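Local coordinates for protein 2-nitrobenzoate nitroreductase (Pseudomonas fluorescens, PDB 4Z85) that is an FMN-binding flavoprotein of the flavoredoxin family that acts as a 2-nitrobenzoate 2-nitroreductase, reducing the nitro group of 2-nitrobenzoate, at residues N48-G51 against F57-A60; A97-L102 against I132-I137. One frame throughout, in Å; residues are numbered along the deposited sequence.

Interaction 1 of 2, residues N48-G51 against F57-A60; sequences NYMG and FVIA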
ATOM      1  N   ASN A  48       0.735   1.984   3.870  1.00 15.31           N
ATOM      2  CA  ASN A  48       1.658   0.861   3.724  1.00 14.15           C
ATOM      3  C   ASN A  48       2.766   0.964   4.754  1.00 15.21           C
ATOM      4  O   ASN A  48       2.920   1.990   5.396  1.00 15.42           O
ATOM      5  CB  ASN A  48       2.264   0.786   2.310  1.00 16.45           C
ATOM      6  CG  ASN A  48       2.426  -0.654   1.826  1.00 18.34           C
ATOM      7  OD1 ASN A  48       2.710  -1.541   2.622  1.00 15.67           O
ATOM      8  ND2 ASN A  48       2.217  -0.896   0.525  1.00 15.30           N
ATOM      9  N   TYR A  49       3.533  -0.113   4.920  1.00 17.55           N
ATOM     10  CA  TYR A  49       4.702  -0.023   5.794  1.00 16.34           C
ATOM     11  C   TYR A  49       5.812   0.735   5.082  1.00 14.49           C
ATOM     12  O   TYR A  49       5.882   0.775   3.843  1.00 16.72           O
ATOM     13  CB  TYR A  49       5.192  -1.419   6.218  1.00 17.21           C
ATOM     14  CG  TYR A  49       6.127  -2.110   5.243  1.00 16.16           C
ATOM     15  CD1 TYR A  49       5.636  -2.774   4.122  1.00 18.17           C
ATOM     16  CD2 TYR A  49       7.509  -2.101   5.452  1.00 19.15           C
ATOM     17  CE1 TYR A  49       6.492  -3.404   3.230  1.00 19.24           C
ATOM     18  CE2 TYR A  49       8.367  -2.725   4.564  1.00 18.36           C
ATOM     19  CZ  TYR A  49       7.860  -3.378   3.464  1.00 19.92           C
ATOM     20  OH  TYR A  49       8.735  -4.006   2.592  1.00 23.27           O
ATOM     21  N   MET A  50       6.692   1.339   5.877  1.00 14.31           N
ATOM     22  CA  MET A  50       7.782   2.106   5.318  1.00 18.50           C
ATOM     23  C   MET A  50       9.127   1.482   5.634  1.00 20.02           C
ATOM     24  O   MET A  50      10.044   1.545   4.812  1.00 21.40           O
ATOM     25  CB  MET A  50       7.731   3.542   5.824  1.00 18.95           C
ATOM     26  CG  MET A  50       6.576   4.350   5.225  1.00 20.80           C
ATOM     27  SD  MET A  50       6.870   4.880   3.512  1.00 20.66           S
ATOM     28  CE  MET A  50       5.850   3.781   2.548  1.00 19.90           C
ATOM     29  N   GLY A  51       9.244   0.868   6.809  1.00 19.32           N
ATOM     30  CA  GLY A  51      10.539   0.266   7.128  1.00 20.45           C
ATOM     31  C   GLY A  51      10.494  -0.585   8.374  1.00 19.56           C
ATOM     32  O   GLY A  51       9.475  -0.617   9.062  1.00 19.10           O
ATOM     33  N   PHE A  57       5.202   2.746   9.590  1.00 17.48           N
ATOM     34  CA  PHE A  57       4.247   2.716   8.478  1.00 15.88           C
ATOM     35  C   PHE A  57       3.624   4.100   8.307  1.00 16.34           C
ATOM     36  O   PHE A  57       3.746   4.960   9.180  1.00 17.32           O
ATOM     37  CB  PHE A  57       3.142   1.671   8.715  1.00 15.28           C
ATOM     38  CG  PHE A  57       2.349   1.930   9.953  1.00 15.53           C
ATOM     39  CD1 PHE A  57       1.224   2.753   9.919  1.00 17.33           C
ATOM     40  CD2 PHE A  57       2.748   1.388  11.167  1.00 16.53           C
ATOM     41  CE1 PHE A  57       0.502   3.023  11.073  1.00 17.26           C
ATOM     42  CE2 PHE A  57       2.035   1.658  12.340  1.00 18.30           C
ATOM     43  CZ  PHE A  57       0.907   2.469  12.289  1.00 19.90           C
ATOM     44  N   VAL A  58       2.921   4.300   7.193  1.00 15.68           N
ATOM     45  CA  VAL A  58       2.250   5.582   6.949  1.00 15.43           C
ATOM     46  C   VAL A  58       0.791   5.338   6.563  1.00 15.18           C
ATOM     47  O   VAL A  58       0.476   4.370   5.874  1.00 15.71           O
ATOM     48  CB  VAL A  58       2.993   6.418   5.853  1.00 16.02           C
ATOM     49  CG1 VAL A  58       2.951   5.747   4.462  1.00 14.59           C
ATOM     50  CG2 VAL A  58       2.447   7.845   5.793  1.00 18.69           C
ATOM     51  N   ILE A  59      -0.097   6.192   7.073  1.00 16.06           N
ATOM     52  CA  ILE A  59      -1.503   6.219   6.650  1.00 16.65           C
ATOM     53  C   ILE A  59      -1.859   7.648   6.284  1.00 17.03           C
ATOM     54  O   ILE A  59      -1.626   8.546   7.080  1.00 18.80           O
ATOM     55  CB  ILE A  59      -2.453   5.753   7.758  1.00 17.62           C
ATOM     56  CG1 ILE A  59      -2.076   4.347   8.233  1.00 17.96           C
ATOM     57  CG2 ILE A  59      -3.889   5.792   7.261  1.00 19.16           C
ATOM     58  CD1 ILE A  59      -2.803   3.906   9.479  1.00 20.31           C
ATOM     59  N   ALA A  60      -2.419   7.873   5.101  1.00 15.85           N
ATOM     60  CA  ALA A  60      -2.880   9.223   4.766  1.00 19.00           C
ATOM     61  C   ALA A  60      -4.332   9.367   5.231  1.00 23.06           C
ATOM     62  O   ALA A  60      -5.159   8.518   4.922  1.00 21.90           O
ATOM     63  CB  ALA A  60      -2.738   9.492   3.263  1.00 19.64           C
TER
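Asn-48 and Val-58 are joined by two backbone hydrogen bonds, as an antiparallel hydrogen-bonded pair: Val-58 N gives its hydrogen to Asn-48 O at 2.9 Å, and Asn-48 N returns a bond to Val-58 O at 3.1 Å. The side-chain amide of Asn-48 is gripped at both ends: a lone pair of OD1, in the carbonyl plane, takes the hydrogen of Tyr-49 N at 2.8 Å, and ND2 bonds to the backbone O of Phe-47 of the second subunit. At Tyr-49 the strands come close, its CA lying 3.9 Å from Phe-57 CA in a non-hydrogen-bonded pair. Phe-57 CB sits 3.3 Å from Asn-48 O, while a chi1 of 60° sets CG between backbone N and carbonyl carbon, and the ring leads away from Tyr-49 to meet Trp-139. These residues belong to the beta hairpin of strands 39-52 and 55-62, neighbours in the antiparallel barrel of the flavin reductase-like domain. Near the turn a classic beta bulge interrupts the pairing, with Met-50 and Gly-51 both opposite Leu-56. The side chain of Met-50, bent at chi2 and chi3, curls round the CG1 methyl of Val-58, with CG and CE each 4.0 Å from it. Met-155 of the second subunit packs on Met-50, and Met-50 of that subunit on Val-58.

Interaction 2 of 2, residues A97-L102 against I132-I137; sequences AERMVL and ITDAPI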
ATOM      1  N   ALA A  97     -14.761  -7.962   7.464  1.00 22.53           N
ATOM      2  CA  ALA A  97     -14.835  -7.123   6.265  1.00 23.68           C
ATOM      3  C   ALA A  97     -16.097  -6.253   6.192  1.00 23.26           C
ATOM      4  O   ALA A  97     -16.029  -5.047   5.899  1.00 21.08           O
ATOM      5  CB  ALA A  97     -14.736  -8.001   5.020  1.00 21.41           C
ATOM      6  N   GLU A  98     -17.261  -6.858   6.431  1.00 23.73           N
ATOM      7  CA  GLU A  98     -18.498  -6.082   6.315  1.00 21.89           C
ATOM      8  C   GLU A  98     -18.556  -4.919   7.316  1.00 20.42           C
ATOM      9  O   GLU A  98     -18.875  -3.784   6.952  1.00 22.74           O
ATOM     10  CB  GLU A  98     -19.726  -6.979   6.507  1.00 27.22           C
ATOM     11  CG  GLU A  98     -21.029  -6.207   6.387  1.00 28.59           C
ATOM     12  CD  GLU A  98     -21.219  -5.602   5.008  1.00 28.82           C
ATOM     13  OE1 GLU A  98     -21.475  -4.387   4.912  1.00 27.66           O
ATOM     14  OE2 GLU A  98     -21.111  -6.353   4.015  1.00 34.82           O
ATOM     15  N   ARG A  99     -18.239  -5.214   8.572  1.00 24.05           N
ATOM     16  CA  ARG A  99     -18.258  -4.188   9.598  1.00 23.63           C
ATOM     17  C   ARG A  99     -17.196  -3.132   9.309  1.00 23.61           C
ATOM     18  O   ARG A  99     -17.413  -1.942   9.529  1.00 22.92           O
ATOM     19  CB  ARG A  99     -18.060  -4.817  10.975  1.00 24.79           C
ATOM     20  CG  ARG A  99     -19.270  -5.620  11.441  1.00 29.76           C
ATOM     21  CD  ARG A  99     -18.976  -6.364  12.733  1.00 29.94           C
ATOM     22  NE  ARG A  99     -18.131  -7.532  12.519  1.00 27.88           N
ATOM     23  CZ  ARG A  99     -17.610  -8.264  13.496  1.00 28.18           C
ATOM     24  NH1 ARG A  99     -17.854  -7.949  14.771  1.00 30.32           N
ATOM     25  NH2 ARG A  99     -16.839  -9.304  13.206  1.00 27.00           N
ATOM     26  N   MET A 100     -16.054  -3.560   8.782  1.00 25.19           N
ATOM     27  CA  MET A 100     -15.054  -2.607   8.321  1.00 23.01           C
ATOM     28  C   MET A 100     -15.658  -1.620   7.332  1.00 23.27           C
ATOM     29  O   MET A 100     -15.484  -0.417   7.473  1.00 25.25           O
ATOM     30  CB  MET A 100     -13.870  -3.335   7.678  1.00 22.83           C
ATOM     31  CG  MET A 100     -12.770  -2.408   7.132  1.00 22.42           C
ATOM     32  SD  MET A 100     -13.065  -1.811   5.452  1.00 24.40           S
ATOM     33  CE  MET A 100     -13.041  -3.345   4.534  1.00 22.33           C
ATOM     34  N   VAL A 101     -16.368  -2.127   6.323  1.00 19.88           N
ATOM     35  CA  VAL A 101     -16.952  -1.227   5.346  1.00 23.00           C
ATOM     36  C   VAL A 101     -18.001  -0.318   6.000  1.00 25.62           C
ATOM     37  O   VAL A 101     -18.083   0.870   5.674  1.00 27.87           O
ATOM     38  CB  VAL A 101     -17.560  -2.008   4.172  1.00 27.18           C
ATOM     39  CG1 VAL A 101     -18.380  -1.095   3.273  1.00 27.22           C
ATOM     40  CG2 VAL A 101     -16.440  -2.690   3.384  1.00 23.90           C
ATOM     41  N   LEU A 102     -18.770  -0.865   6.941  1.00 24.61           N
ATOM     42  CA  LEU A 102     -19.756  -0.049   7.671  1.00 27.56           C
ATOM     43  C   LEU A 102     -19.092   1.101   8.445  1.00 27.93           C
ATOM     44  O   LEU A 102     -19.658   2.195   8.560  1.00 31.17           O
ATOM     45  CB  LEU A 102     -20.575  -0.918   8.627  1.00 25.95           C
ATOM     46  CG  LEU A 102     -21.432  -1.987   7.950  1.00 24.93           C
ATOM     47  CD1 LEU A 102     -22.219  -2.785   8.966  1.00 27.01           C
ATOM     48  CD2 LEU A 102     -22.355  -1.351   6.910  1.00 24.36           C
ATOM     49  N   ILE A 132      -9.810  -4.604  17.793  1.00 26.06           N
ATOM     50  CA  ILE A 132     -11.091  -5.226  17.484  1.00 27.38           C
ATOM     51  C   ILE A 132     -11.008  -6.706  17.815  1.00 28.75           C
ATOM     52  O   ILE A 132     -10.047  -7.375  17.440  1.00 27.15           O
ATOM     53  CB  ILE A 132     -11.455  -5.005  16.006  1.00 27.62           C
ATOM     54  CG1 ILE A 132     -11.880  -3.546  15.805  1.00 24.90           C
ATOM     55  CG2 ILE A 132     -12.545  -5.979  15.555  1.00 25.97           C
ATOM     56  CD1 ILE A 132     -11.936  -3.121  14.364  1.00 29.27           C
ATOM     57  N   THR A 133     -11.998  -7.218  18.550  1.00 28.76           N
ATOM     58  CA  THR A 133     -11.914  -8.586  19.047  1.00 28.43           C
ATOM     59  C   THR A 133     -11.753  -9.590  17.905  1.00 26.12           C
ATOM     60  O   THR A 133     -10.950 -10.514  17.994  1.00 30.17           O
ATOM     61  CB  THR A 133     -13.160  -8.951  19.906  1.00 32.58           C
ATOM     62  OG1 THR A 133     -13.257  -8.041  21.005  1.00 33.07           O
ATOM     63  CG2 THR A 133     -13.040 -10.359  20.460  1.00 31.65           C
ATOM     64  N   ASP A 134     -12.474  -9.380  16.808  1.00 28.25           N
ATOM     65  CA  ASP A 134     -12.460 -10.352  15.720  1.00 27.91           C
ATOM     66  C   ASP A 134     -11.307 -10.168  14.705  1.00 31.78           C
ATOM     67  O   ASP A 134     -11.254 -10.884  13.704  1.00 29.02           O
ATOM     68  CB  ASP A 134     -13.793 -10.313  14.964  1.00 29.42           C
ATOM     69  CG  ASP A 134     -14.907 -11.064  15.672  1.00 35.05           C
ATOM     70  OD1 ASP A 134     -14.623 -11.808  16.634  1.00 37.13           O
ATOM     71  OD2 ASP A 134     -16.071 -10.909  15.243  1.00 33.37           O
ATOM     72  N   ALA A 135     -10.392  -9.228  14.949  1.00 31.12           N
ATOM     73  CA  ALA A 135      -9.325  -8.950  13.973  1.00 26.93           C
ATOM     74  C   ALA A 135      -8.352 -10.113  13.852  1.00 25.63           C
ATOM     75  O   ALA A 135      -7.975 -10.713  14.852  1.00 27.08           O
ATOM     76  CB  ALA A 135      -8.567  -7.674  14.343  1.00 26.36           C
ATOM     77  N   PRO A 136      -7.929 -10.433  12.615  1.00 23.20           N
ATOM     78  CA  PRO A 136      -6.976 -11.532  12.410  1.00 25.70           C
ATOM     79  C   PRO A 136      -5.601 -11.212  12.981  1.00 24.90           C
ATOM     80  O   PRO A 136      -4.939 -12.058  13.578  1.00 24.92           O
ATOM     81  CB  PRO A 136      -6.923 -11.678  10.887  1.00 22.72           C
ATOM     82  CG  PRO A 136      -7.368 -10.328  10.354  1.00 19.90           C
ATOM     83  CD  PRO A 136      -8.366  -9.820  11.346  1.00 26.98           C
ATOM     84  N   ILE A 137      -5.178  -9.973  12.759  1.00 23.05           N
ATOM     85  CA  ILE A 137      -3.879  -9.468  13.181  1.00 23.43           C
ATOM     86  C   ILE A 137      -4.097  -8.018  13.551  1.00 21.52           C
ATOM     87  O   ILE A 137      -4.911  -7.341  12.929  1.00 21.81           O
ATOM     88  CB  ILE A 137      -2.800  -9.582  12.068  1.00 21.51           C
ATOM     89  CG1 ILE A 137      -2.625 -11.034  11.590  1.00 22.11           C
ATOM     90  CG2 ILE A 137      -1.468  -9.034  12.551  1.00 20.02           C
ATOM     91  CD1 ILE A 137      -1.628 -11.182  10.452  1.00 22.17           C
TER
HETATM   92  O   HOH W   1     -15.301  -8.051  17.009  1.00 25.33           O
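Arg-99 reaches out from helix 94-103 and lays the edge of its guanidinium against the carboxylate of Asp-134. The charged pair is carried by one short hydrogen bond, from Arg-99 NH2 to Asp-134 OD2 at 2.7 Å, nearly straight at 169°. The acceptor lies almost in the guanidinium plane, but the carboxylate is turned 69° from that plane, so the two groups do not form the side-by-side, two-bond pairing. OD2 instead offers its anti lone pair, the one facing away from OD1, and Arg-99 NH1 stays 3.5 Å from the same OD2. A bend at chi3 (-75°) in the otherwise extended outer arginine chain brings NH2 round to this oxygen. Further bonds limit rotation of the guanidinium: NH2 also gives to the carbonyl O of Arg-95, one turn earlier in the helix, and NH1 to that of Gly-118. A water adds a looser bridge, weakly accepting from NH1 at 3.4 Å and from Asp-134 N at 3.1 Å. Asp-134 is the third residue of a type I beta turn, closed by Ala-135 N bonding to Ile-132 O at 3.1 Å, and its side chain also packs on Arg-95 and Ile-96. Both charged residues are partly exposed, so solvent would be expected to soften their attraction. The arrangement is a surface salt bridge fastening a helix to the beta turn that leads into barrel strand 137-150 of the flavin reductase-like domain.

The two contacts illustrate how one domain can combine a local strand pairing and a long-range tie. Interaction 1 comes first along the chain and is complete before interaction 2 begins; it joins adjacent strands of a hairpin only a few residues apart, whereas interaction 2 spans about thirty residues between a helix and a loop. Their centres lie 20 Å apart and their nearest atoms about 11 Å, without touching. Both have segment residues that pack on the second subunit, although in interaction 2 these include Glu-98 and Leu-102 rather than the charged pair. Interaction 1 thus builds the wall of the six-stranded antiparallel barrel at the dimer interface, while interaction 2 fastens a peripheral helix to the entry of strand 137-150.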